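Local coordinates for protein uncharacterized HTH-type transcriptional regulator YybR (Bacillus subtilis, PDB 4A5N) that probably binds DNA and activates transcription as a redox-responsive regulator of the MarR/DUF24 (HxlR) family, at residues B[31-36]-B[96-101]; B[40-45]-B[56-61]; B[68-73]-B[84-89]. The protein carries 1 engineered substitution. All coordinates share one frame; numbering follows the deposited sequence.

Contact 1 of 3, residues B[31-36]-B[96-101]; sequences LFYHMI and IVLQMK
The ammonium of Lys101 is tied by a salt bridge to Glu105, one turn further along the same helix, and the methylenes leading to it lie against the phenol of Tyr33. This is where helix 28-35 of the winged helix-turn-helix fold meets the long C-terminal helix 94-115, the two short segments running at 107° with their axes 10.5 Å apart. CD of Lys101 comes within 3.5 Å of Tyr33 CE1, and Lys101 CE reaches Tyr33 OH at 3.4 Å. The lysine chain runs extended as far as CE, where the turn about CD-CE (chi4 -73°) carries NZ round to its carboxylate partner. Next along the interface, Leu98 puts CD2 at the edge of the same tyrosine ring, 3.8 Å from Tyr33 CE1. Leu98 CD2 also meets Ile36 CD1 at 3.7 Å, so one leucine branch is shared between two residues of 31-36. On the buried side Val97 takes over: it sits across from Tyr33, the two CA atoms 7.0 Å apart, yet its main partner is Phe32. No hydrogen bond crosses between the segments, and the packing is apolar apart from the phenol and lysine. Ile23 of helix 15-23 touches both Phe32 and Val97. Elsewhere helix 94-115 meets the second subunit: Met100 O accepts a bond from Thr19 OG1 of that chain. Over the Phe32 face lies Val97 CG2, 4.1 Å from the ring centroid and 24° off the normal, a CH-pi contact displaced toward CD1 and CE1.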
loop_
_atom_site.group_PDB
_atom_site.type_symbol
_atom_site.label_atom_id
_atom_site.label_comp_id
_atom_site.label_asym_id
_atom_site.label_seq_id
_atom_site.Cartn_x
_atom_site.Cartn_y
_atom_site.Cartn_z
ATOM N N LEU B 31 10.335 -7.116 1.016
ATOM C CA LEU B 31 11.761 -6.822 0.808
ATOM C C LEU B 31 12.217 -5.793 1.850
ATOM O O LEU B 31 13.184 -6.006 2.559
ATOM C CB LEU B 31 12.027 -6.290 -0.598
ATOM C CG LEU B 31 11.744 -7.343 -1.684
ATOM C CD1 LEU B 31 12.024 -6.765 -3.070
ATOM C CD2 LEU B 31 12.556 -8.584 -1.369
ATOM N N PHE B 32 11.449 -4.710 1.932
ATOM C CA PHE B 32 11.657 -3.654 2.886
ATOM C C PHE B 32 11.718 -4.160 4.318
ATOM O O PHE B 32 12.671 -3.847 5.067
ATOM C CB PHE B 32 10.540 -2.600 2.739
ATOM C CG PHE B 32 10.746 -1.383 3.605
ATOM C CD1 PHE B 32 10.592 -1.461 4.982
ATOM C CD2 PHE B 32 11.116 -0.188 3.037
ATOM C CE1 PHE B 32 10.796 -0.338 5.772
ATOM C CE2 PHE B 32 11.370 0.944 3.824
ATOM C CZ PHE B 32 11.174 0.863 5.183
ATOM N N TYR B 33 10.700 -4.915 4.726
ATOM C CA TYR B 33 10.619 -5.431 6.076
ATOM C C TYR B 33 11.883 -6.181 6.487
ATOM O O TYR B 33 12.404 -5.964 7.589
ATOM C CB TYR B 33 9.378 -6.311 6.299
ATOM C CG TYR B 33 9.318 -6.872 7.687
ATOM C CD1 TYR B 33 8.883 -6.098 8.761
ATOM C CD2 TYR B 33 9.746 -8.164 7.947
ATOM C CE1 TYR B 33 8.855 -6.620 10.065
ATOM C CE2 TYR B 33 9.727 -8.683 9.232
ATOM C CZ TYR B 33 9.279 -7.918 10.280
ATOM O OH TYR B 33 9.285 -8.488 11.533
ATOM N N HIS B 34 12.396 -6.995 5.575
ATOM C CA HIS B 34 13.534 -7.845 5.854
ATOM C C HIS B 34 14.849 -7.083 5.874
ATOM O O HIS B 34 15.835 -7.561 6.402
ATOM C CB HIS B 34 13.512 -9.055 4.918
ATOM C CG HIS B 34 12.460 -10.100 5.321
ATOM N ND1 HIS B 34 12.741 -11.133 6.159
ATOM C CD2 HIS B 34 11.098 -10.227 4.994
ATOM C CE1 HIS B 34 11.622 -11.848 6.376
ATOM N NE2 HIS B 34 10.621 -11.296 5.665
ATOM N N MET B 35 14.848 -5.858 5.386
ATOM C CA MET B 35 16.029 -5.012 5.551
ATOM C C MET B 35 15.990 -4.167 6.812
ATOM O O MET B 35 16.991 -3.500 7.115
ATOM C CB MET B 35 16.256 -4.124 4.349
ATOM C CG MET B 35 16.791 -4.863 3.122
ATOM S SD MET B 35 16.967 -3.841 1.631
ATOM C CE MET B 35 15.293 -3.959 0.976
ATOM N N ILE B 36 14.876 -4.184 7.542
ATOM C CA ILE B 36 14.754 -3.368 8.766
ATOM C C ILE B 36 15.863 -3.745 9.770
ATOM O O ILE B 36 16.481 -2.870 10.391
ATOM C CB ILE B 36 13.343 -3.509 9.397
ATOM C CG1 ILE B 36 12.272 -2.773 8.582
ATOM C CG2 ILE B 36 13.316 -3.001 10.835
ATOM C CD1 ILE B 36 10.894 -2.889 9.167
ATOM N N ILE B 96 5.337 3.192 9.008
ATOM C CA ILE B 96 4.200 2.805 8.189
ATOM C C ILE B 96 4.282 1.286 7.898
ATOM O O ILE B 96 3.303 0.583 8.085
ATOM C CB ILE B 96 4.153 3.584 6.862
ATOM C CG1 ILE B 96 3.622 5.019 7.095
ATOM C CG2 ILE B 96 3.324 2.790 5.826
ATOM C CD1 ILE B 96 3.902 6.014 5.979
ATOM N N VAL B 97 5.463 0.804 7.494
ATOM C CA VAL B 97 5.629 -0.653 7.216
ATOM C C VAL B 97 5.372 -1.503 8.460
ATOM O O VAL B 97 4.652 -2.495 8.385
ATOM C CB VAL B 97 6.964 -0.984 6.532
ATOM C CG1 VAL B 97 7.181 -2.490 6.468
ATOM C CG2 VAL B 97 6.958 -0.404 5.148
ATOM N N LEU B 98 5.873 -1.084 9.623
ATOM C CA LEU B 98 5.600 -1.828 10.840
ATOM C C LEU B 98 4.086 -1.823 11.209
ATOM O O LEU B 98 3.563 -2.855 11.593
ATOM C CB LEU B 98 6.500 -1.381 11.997
ATOM C CG LEU B 98 7.993 -1.730 11.896
ATOM C CD1 LEU B 98 8.694 -1.264 13.171
ATOM C CD2 LEU B 98 8.256 -3.213 11.669
ATOM N N GLN B 99 3.379 -0.710 11.000
ATOM C CA GLN B 99 1.942 -0.685 11.190
ATOM C C GLN B 99 1.186 -1.647 10.307
ATOM O O GLN B 99 0.234 -2.307 10.803
ATOM C CB GLN B 99 1.395 0.703 11.007
ATOM C CG GLN B 99 1.710 1.564 12.210
ATOM C CD GLN B 99 1.293 2.977 11.971
ATOM O OE1 GLN B 99 0.101 3.312 12.010
ATOM N NE2 GLN B 99 2.293 3.838 11.699
ATOM N N MET B 100 1.614 -1.751 9.053
ATOM C CA MET B 100 1.016 -2.714 8.127
ATOM C C MET B 100 1.227 -4.150 8.640
ATOM O O MET B 100 0.299 -4.975 8.607
ATOM C CB MET B 100 1.568 -2.543 6.718
ATOM C CG MET B 100 1.191 -1.197 6.093
ATOM S SD MET B 100 1.612 -0.957 4.379
ATOM C CE MET B 100 3.327 -1.343 4.206
ATOM N N LYS B 101 2.434 -4.454 9.093
ATOM C CA LYS B 101 2.717 -5.766 9.667
ATOM C C LYS B 101 1.702 -6.059 10.794
ATOM O O LYS B 101 1.011 -7.099 10.790
ATOM C CB LYS B 101 4.161 -5.854 10.247
ATOM C CG LYS B 101 4.421 -7.209 10.908
ATOM C CD LYS B 101 5.750 -7.313 11.637
ATOM C CE LYS B 101 5.941 -8.661 12.343
ATOM N NZ LYS B 101 5.112 -8.864 13.574
#

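Contact 2 of 3, residues B[40-45]-B[56-61]; sequences KRFNEF and MLTLQL. With BME (beta-mercaptoethanol), chain F.
Leu57 pushes its CD2 methyl straight onto the ring of Phe42, 3.6 Å from the centroid and only 12° off the normal, a well-centred CH-pi contact. Leu57 CD2 also rests against Phe45 CB at 3.7 Å, so it is wedged between two aromatic residues one turn apart on helix 42-48. Leu61 deepens the buried side by bringing CD2 to within 3.7 Å of Phe45 CE2, while its CD1 approaches Phe42. Leu31 and Met35 of helix 28-35 also touch Phe45. Packing changes character at Thr58, whose OG1 sits 3.3 Å from Phe42 CE1 but has its hydrogen bond elsewhere, to Gln54 O in its own helix. On the outer side, Arg41 takes the N-cap position, and Arg41 N donates to Glu44 OE1 at 2.8 Å, on the anti lone pair, which is the N3-to-N-cap half of a capping box. The Arg41 side chain lies beside a beta-mercaptoethanol molecule, probably from the crystallisation liquor; a long, tentative bond runs from Arg41 NE to its O1 at 3.3 Å. The phenylalanine-leucine interface joins helices 42-48 and 54-66, the helix-turn-helix pair, of which the second is probably the DNA-recognition helix, as in MarR-type regulators.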
loop_
_atom_site.group_PDB
_atom_site.type_symbol
_atom_site.label_atom_id
_atom_site.label_comp_id
_atom_site.label_asym_id
_atom_site.label_seq_id
_atom_site.Cartn_x
_atom_site.Cartn_y
_atom_site.Cartn_z
ATOM N N LYS B 40 20.941 -7.202 3.326
ATOM C CA LYS B 40 20.661 -8.541 2.829
ATOM C C LYS B 40 21.264 -8.750 1.444
ATOM O O LYS B 40 21.320 -7.824 0.636
ATOM C CB LYS B 40 19.132 -8.803 2.745
ATOM C CG LYS B 40 18.364 -8.682 4.051
ATOM C CD LYS B 40 18.794 -9.770 5.041
ATOM C CE LYS B 40 18.010 -9.782 6.349
ATOM N NZ LYS B 40 18.293 -8.576 7.197
ATOM N N ARG B 41 21.691 -9.973 1.158
ATOM C CA ARG B 41 22.153 -10.303 -0.182
ATOM C C ARG B 41 20.958 -10.803 -0.977
ATOM O O ARG B 41 19.963 -11.236 -0.416
ATOM C CB ARG B 41 23.278 -11.353 -0.157
ATOM C CG ARG B 41 24.436 -11.040 0.777
ATOM C CD ARG B 41 25.455 -12.160 0.778
ATOM N NE ARG B 41 24.920 -13.410 1.340
ATOM C CZ ARG B 41 24.801 -13.636 2.637
ATOM N NH1 ARG B 41 25.177 -12.717 3.512
ATOM N NH2 ARG B 41 24.336 -14.792 3.074
ATOM N N PHE B 42 21.106 -10.798 -2.293
ATOM C CA PHE B 42 20.068 -11.187 -3.234
ATOM C C PHE B 42 19.532 -12.583 -2.930
ATOM O O PHE B 42 18.332 -12.773 -2.827
ATOM C CB PHE B 42 20.693 -11.145 -4.635
ATOM C CG PHE B 42 19.730 -11.261 -5.767
ATOM C CD1 PHE B 42 19.082 -10.141 -6.259
ATOM C CD2 PHE B 42 19.557 -12.490 -6.431
ATOM C CE1 PHE B 42 18.233 -10.220 -7.331
ATOM C CE2 PHE B 42 18.710 -12.573 -7.517
ATOM C CZ PHE B 42 18.036 -11.442 -7.965
ATOM N N ASN B 43 20.431 -13.530 -2.730
ATOM C CA ASN B 43 20.063 -14.887 -2.327
ATOM C C ASN B 43 19.303 -15.013 -0.990
ATOM O O ASN B 43 18.507 -15.936 -0.814
ATOM C CB ASN B 43 21.298 -15.798 -2.351
ATOM C CG ASN B 43 21.716 -16.212 -3.771
ATOM O OD1 ASN B 43 22.775 -16.818 -3.962
ATOM N ND2 ASN B 43 20.916 -15.860 -4.756
ATOM N N GLU B 44 19.516 -14.079 -0.061
ATOM C CA GLU B 44 18.757 -14.100 1.182
ATOM C C GLU B 44 17.297 -13.748 0.915
ATOM O O GLU B 44 16.410 -14.312 1.545
ATOM C CB GLU B 44 19.346 -13.149 2.223
ATOM C CG GLU B 44 20.750 -13.529 2.639
ATOM C CD GLU B 44 21.321 -12.677 3.747
ATOM O OE1 GLU B 44 21.787 -11.561 3.436
ATOM O OE2 GLU B 44 21.333 -13.141 4.926
ATOM N N PHE B 45 17.080 -12.806 -0.002
ATOM C CA PHE B 45 15.743 -12.397 -0.412
ATOM C C PHE B 45 15.017 -13.538 -1.146
ATOM O O PHE B 45 13.812 -13.683 -0.941
ATOM C CB PHE B 45 15.763 -11.210 -1.351
ATOM C CG PHE B 45 16.119 -9.896 -0.709
ATOM C CD1 PHE B 45 15.439 -9.425 0.406
ATOM C CD2 PHE B 45 17.070 -9.090 -1.288
ATOM C CE1 PHE B 45 15.757 -8.174 0.936
ATOM C CE2 PHE B 45 17.380 -7.840 -0.771
ATOM C CZ PHE B 45 16.712 -7.391 0.331
ATOM N N MET B 56 12.296 -10.571 -11.514
ATOM C CA MET B 56 11.354 -9.746 -10.768
ATOM C C MET B 56 12.000 -9.198 -9.479
ATOM O O MET B 56 11.823 -8.046 -9.166
ATOM C CB MET B 56 10.088 -10.539 -10.436
ATOM C CG MET B 56 9.055 -9.746 -9.638
ATOM S SD MET B 56 8.477 -8.299 -10.544
ATOM C CE MET B 56 7.274 -9.060 -11.637
ATOM N N LEU B 57 12.748 -10.023 -8.754
ATOM C CA LEU B 57 13.466 -9.515 -7.570
ATOM C C LEU B 57 14.423 -8.377 -7.946
ATOM O O LEU B 57 14.491 -7.320 -7.245
ATOM C CB LEU B 57 14.206 -10.670 -6.881
ATOM C CG LEU B 57 15.027 -10.309 -5.624
ATOM C CD1 LEU B 57 14.096 -9.700 -4.570
ATOM C CD2 LEU B 57 15.798 -11.496 -5.044
ATOM N N THR B 58 15.180 -8.570 -9.030
ATOM C CA THR B 58 16.124 -7.544 -9.467
ATOM C C THR B 58 15.375 -6.248 -9.806
ATOM O O THR B 58 15.819 -5.197 -9.459
ATOM C CB THR B 58 16.942 -7.986 -10.715
ATOM O OG1 THR B 58 17.726 -9.119 -10.379
ATOM C CG2 THR B 58 17.878 -6.853 -11.214
ATOM N N LEU B 59 14.242 -6.354 -10.496
ATOM C CA LEU B 59 13.447 -5.197 -10.920
ATOM C C LEU B 59 12.872 -4.471 -9.725
ATOM O O LEU B 59 12.986 -3.229 -9.640
ATOM C CB LEU B 59 12.330 -5.628 -11.875
ATOM C CG LEU B 59 11.332 -4.634 -12.500
ATOM C CD1 LEU B 59 12.010 -3.330 -12.944
ATOM C CD2 LEU B 59 10.656 -5.329 -13.689
ATOM N N GLN B 60 12.288 -5.229 -8.786
ATOM C CA GLN B 60 11.726 -4.603 -7.578
ATOM C C GLN B 60 12.808 -3.874 -6.788
ATOM O O GLN B 60 12.589 -2.755 -6.276
ATOM C CB GLN B 60 11.025 -5.636 -6.662
ATOM C CG GLN B 60 9.794 -6.306 -7.267
ATOM C CD GLN B 60 8.656 -5.337 -7.510
ATOM O OE1 GLN B 60 8.099 -4.760 -6.580
ATOM N NE2 GLN B 60 8.350 -5.110 -8.765
ATOM N N LEU B 61 13.974 -4.503 -6.665
ATOM C CA LEU B 61 15.076 -3.870 -5.920
ATOM C C LEU B 61 15.618 -2.620 -6.656
ATOM O O LEU B 61 15.983 -1.658 -6.015
ATOM C CB LEU B 61 16.205 -4.884 -5.618
ATOM C CG LEU B 61 15.930 -5.960 -4.561
ATOM C CD1 LEU B 61 16.931 -7.122 -4.671
ATOM C CD2 LEU B 61 15.921 -5.374 -3.143
HETATM C C1 BME F . 24.516 -16.838 -1.503
HETATM C C2 BME F . 24.783 -17.561 -0.230
HETATM O O1 BME F . 24.622 -15.431 -1.203
HETATM S S2 BME F . 23.823 -16.652 0.998
#

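Contact 3 of 3, residues B[68-73]-B[84-89]; sequences GIVHRE and YSLTEF
Tyr84 and Arg72 run side by side, ring and guanidinium planes 58° apart, with the phenol oxygen at the guanidinium edge: Arg72 NE donates to Tyr84 OH at 3.1 Å, nearly in plane. A water in the tyrosine ring plane joins OH to Arg72 NH2. CG of Arg72 approaches the ring obliquely, 3.6 Å from Tyr84 CE1, while Val70 CG1 stands at the ring edge. The imidazole of His71 has the carboxylate of Glu73 in its plane, with His71 NE2 bonded to Glu73 OE1 at 2.6 Å. Phe89 turns its edge to Gly68 O. Between these groups the backbones form the antiparallel hairpin that is the wing of a winged helix: His71 and Ser85 are a hydrogen-bonded pair, with His71 N to Ser85 O at 2.8 Å and Ser85 N to His71 O at 3.0 Å. Just past the paired residues Thr87 donates its N-H to Ile69 O, from above the carbonyl plane. Thr87 OG1 stands between the backbone N and the carbonyl carbon (chi1 63°), where it donates to Gly68 O at 2.6 Å and caps Gly90 N. Gly68 itself, at positive phi, closes helix 54-66 in a Schellman motif. Ile69 CD1 meets Phe89 CD2 at 3.8 Å, coming in obliquely to the ring.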
loop_
_atom_site.group_PDB
_atom_site.type_symbol
_atom_site.label_atom_id
_atom_site.label_comp_id
_atom_site.label_asym_id
_atom_site.label_seq_id
_atom_site.Cartn_x
_atom_site.Cartn_y
_atom_site.Cartn_z
ATOM N N GLY B 68 15.323 5.942 -4.103
ATOM C CA GLY B 68 16.143 6.355 -2.962
ATOM C C GLY B 68 15.897 5.661 -1.635
ATOM O O GLY B 68 16.385 6.113 -0.608
ATOM N N ILE B 69 15.143 4.570 -1.657
ATOM C CA ILE B 69 14.754 3.801 -0.454
ATOM C C ILE B 69 15.743 2.705 -0.073
ATOM O O ILE B 69 15.935 2.368 1.121
ATOM C CB ILE B 69 13.397 3.105 -0.711
ATOM C CG1 ILE B 69 12.357 4.108 -1.254
ATOM C CG2 ILE B 69 12.901 2.371 0.542
ATOM C CD1 ILE B 69 12.067 5.301 -0.359
ATOM N N VAL B 70 16.413 2.192 -1.086
ATOM C CA VAL B 70 17.401 1.161 -0.918
ATOM C C VAL B 70 18.748 1.557 -1.509
ATOM O O VAL B 70 18.832 2.231 -2.548
ATOM C CB VAL B 70 16.893 -0.167 -1.518
ATOM C CG1 VAL B 70 18.012 -1.208 -1.636
ATOM C CG2 VAL B 70 15.760 -0.693 -0.654
ATOM N N HIS B 71 19.802 1.174 -0.782
ATOM C CA HIS B 71 21.167 1.335 -1.201
ATOM C C HIS B 71 21.656 -0.016 -1.657
ATOM O O HIS B 71 21.419 -1.052 -0.979
ATOM C CB HIS B 71 22.045 1.886 -0.054
ATOM C CG HIS B 71 23.510 1.981 -0.417
ATOM N ND1 HIS B 71 24.018 2.983 -1.179
ATOM C CD2 HIS B 71 24.568 1.147 -0.123
ATOM C CE1 HIS B 71 25.335 2.793 -1.352
ATOM N NE2 HIS B 71 25.678 1.665 -0.712
ATOM N N ARG B 72 22.277 -0.032 -2.832
ATOM C CA ARG B 72 22.948 -1.240 -3.354
ATOM C C ARG B 72 24.479 -1.039 -3.335
ATOM O O ARG B 72 25.039 -0.275 -4.145
ATOM C CB ARG B 72 22.476 -1.513 -4.780
ATOM C CG ARG B 72 22.997 -2.782 -5.436
ATOM C CD ARG B 72 22.456 -2.906 -6.859
ATOM N NE ARG B 72 22.685 -4.244 -7.424
ATOM C CZ ARG B 72 23.696 -4.598 -8.229
ATOM N NH1 ARG B 72 24.597 -3.727 -8.649
ATOM N NH2 ARG B 72 23.783 -5.858 -8.637
ATOM N N GLU B 73 25.131 -1.733 -2.408
ATOM C CA GLU B 73 26.566 -1.675 -2.234
ATOM C C GLU B 73 27.212 -2.838 -2.983
ATOM O O GLU B 73 26.942 -3.996 -2.672
ATOM C CB GLU B 73 26.914 -1.760 -0.737
ATOM C CG GLU B 73 28.395 -1.567 -0.398
ATOM C CD GLU B 73 28.931 -0.167 -0.723
ATOM O OE1 GLU B 73 28.175 0.822 -0.650
ATOM O OE2 GLU B 73 30.130 -0.053 -1.047
ATOM N N TYR B 84 22.094 -5.108 -0.156
ATOM C CA TYR B 84 20.949 -4.204 -0.201
ATOM C C TYR B 84 20.567 -3.787 1.226
ATOM O O TYR B 84 20.417 -4.643 2.114
ATOM C CB TYR B 84 19.764 -4.915 -0.845
ATOM C CG TYR B 84 20.050 -5.323 -2.244
ATOM C CD1 TYR B 84 19.821 -4.451 -3.300
ATOM C CD2 TYR B 84 20.570 -6.580 -2.520
ATOM C CE1 TYR B 84 20.117 -4.823 -4.602
ATOM C CE2 TYR B 84 20.861 -6.965 -3.825
ATOM C CZ TYR B 84 20.633 -6.069 -4.857
ATOM O OH TYR B 84 20.891 -6.418 -6.166
ATOM N N SER B 85 20.393 -2.485 1.428
ATOM C CA SER B 85 20.030 -1.960 2.733
ATOM C C SER B 85 19.080 -0.811 2.582
ATOM O O SER B 85 18.919 -0.263 1.454
ATOM C CB SER B 85 21.286 -1.501 3.446
ATOM O OG SER B 85 22.052 -0.631 2.624
ATOM N N LEU B 86 18.479 -0.399 3.701
ATOM C CA LEU B 86 17.628 0.763 3.700
ATOM C C LEU B 86 18.513 1.990 3.817
ATOM O O LEU B 86 19.448 2.027 4.562
ATOM C CB LEU B 86 16.611 0.740 4.837
ATOM C CG LEU B 86 15.614 -0.399 4.937
ATOM C CD1 LEU B 86 14.717 -0.182 6.153
ATOM C CD2 LEU B 86 14.806 -0.470 3.630
ATOM N N THR B 87 18.196 3.000 3.052
ATOM C CA THR B 87 18.819 4.296 3.195
ATOM C C THR B 87 18.152 4.975 4.392
ATOM O O THR B 87 17.072 4.551 4.840
ATOM C CB THR B 87 18.576 5.134 1.930
ATOM O OG1 THR B 87 17.171 5.372 1.761
ATOM C CG2 THR B 87 19.149 4.425 0.680
ATOM N N GLU B 88 18.755 6.039 4.891
ATOM C CA GLU B 88 18.103 6.868 5.881
ATOM C C GLU B 88 16.717 7.366 5.419
ATOM O O GLU B 88 15.781 7.384 6.189
ATOM C CB GLU B 88 19.015 8.039 6.300
ATOM C CG GLU B 88 20.201 7.575 7.148
ATOM C CD GLU B 88 19.811 6.558 8.244
ATOM O OE1 GLU B 88 19.004 6.906 9.151
ATOM O OE2 GLU B 88 20.286 5.387 8.182
ATOM N N PHE B 89 16.588 7.733 4.155
ATOM C CA PHE B 89 15.322 8.147 3.600
ATOM C C PHE B 89 14.334 6.959 3.637
ATOM O O PHE B 89 13.192 7.056 4.110
ATOM C CB PHE B 89 15.550 8.581 2.169
ATOM C CG PHE B 89 14.325 9.082 1.487
ATOM C CD1 PHE B 89 13.553 10.096 2.054
ATOM C CD2 PHE B 89 13.930 8.549 0.268
ATOM C CE1 PHE B 89 12.410 10.565 1.417
ATOM C CE2 PHE B 89 12.796 9.029 -0.375
ATOM C CZ PHE B 89 12.037 10.033 0.190
HETATM O O HOH W 1 23.849 -1.896 1.305
HETATM O O HOH W 2 22.255 -8.322 -7.198
#

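How the contacts relate
Contact 2 is the buried one, built of phenylalanine and leucine side chains; contacts 1 and 3 are only partly buried and both reach the second subunit. Their chemistry differs with place: helix-helix packing without cross-segment hydrogen bonds in contacts 1 and 2, a backbone ladder with polar side chains in contact 3. Helix 28-35 ties them together. Its Leu31 lies on Phe45 and Leu57 of contact 2, Phe32 packs on Leu86 of contact 3, and Met35 touches Phe45, Val70 and Tyr84. Tyr84 in turn joins the wing to the helix-turn-helix: its ring packs near Leu61, and Lys40 N probably bonds to its carbonyl oxygen.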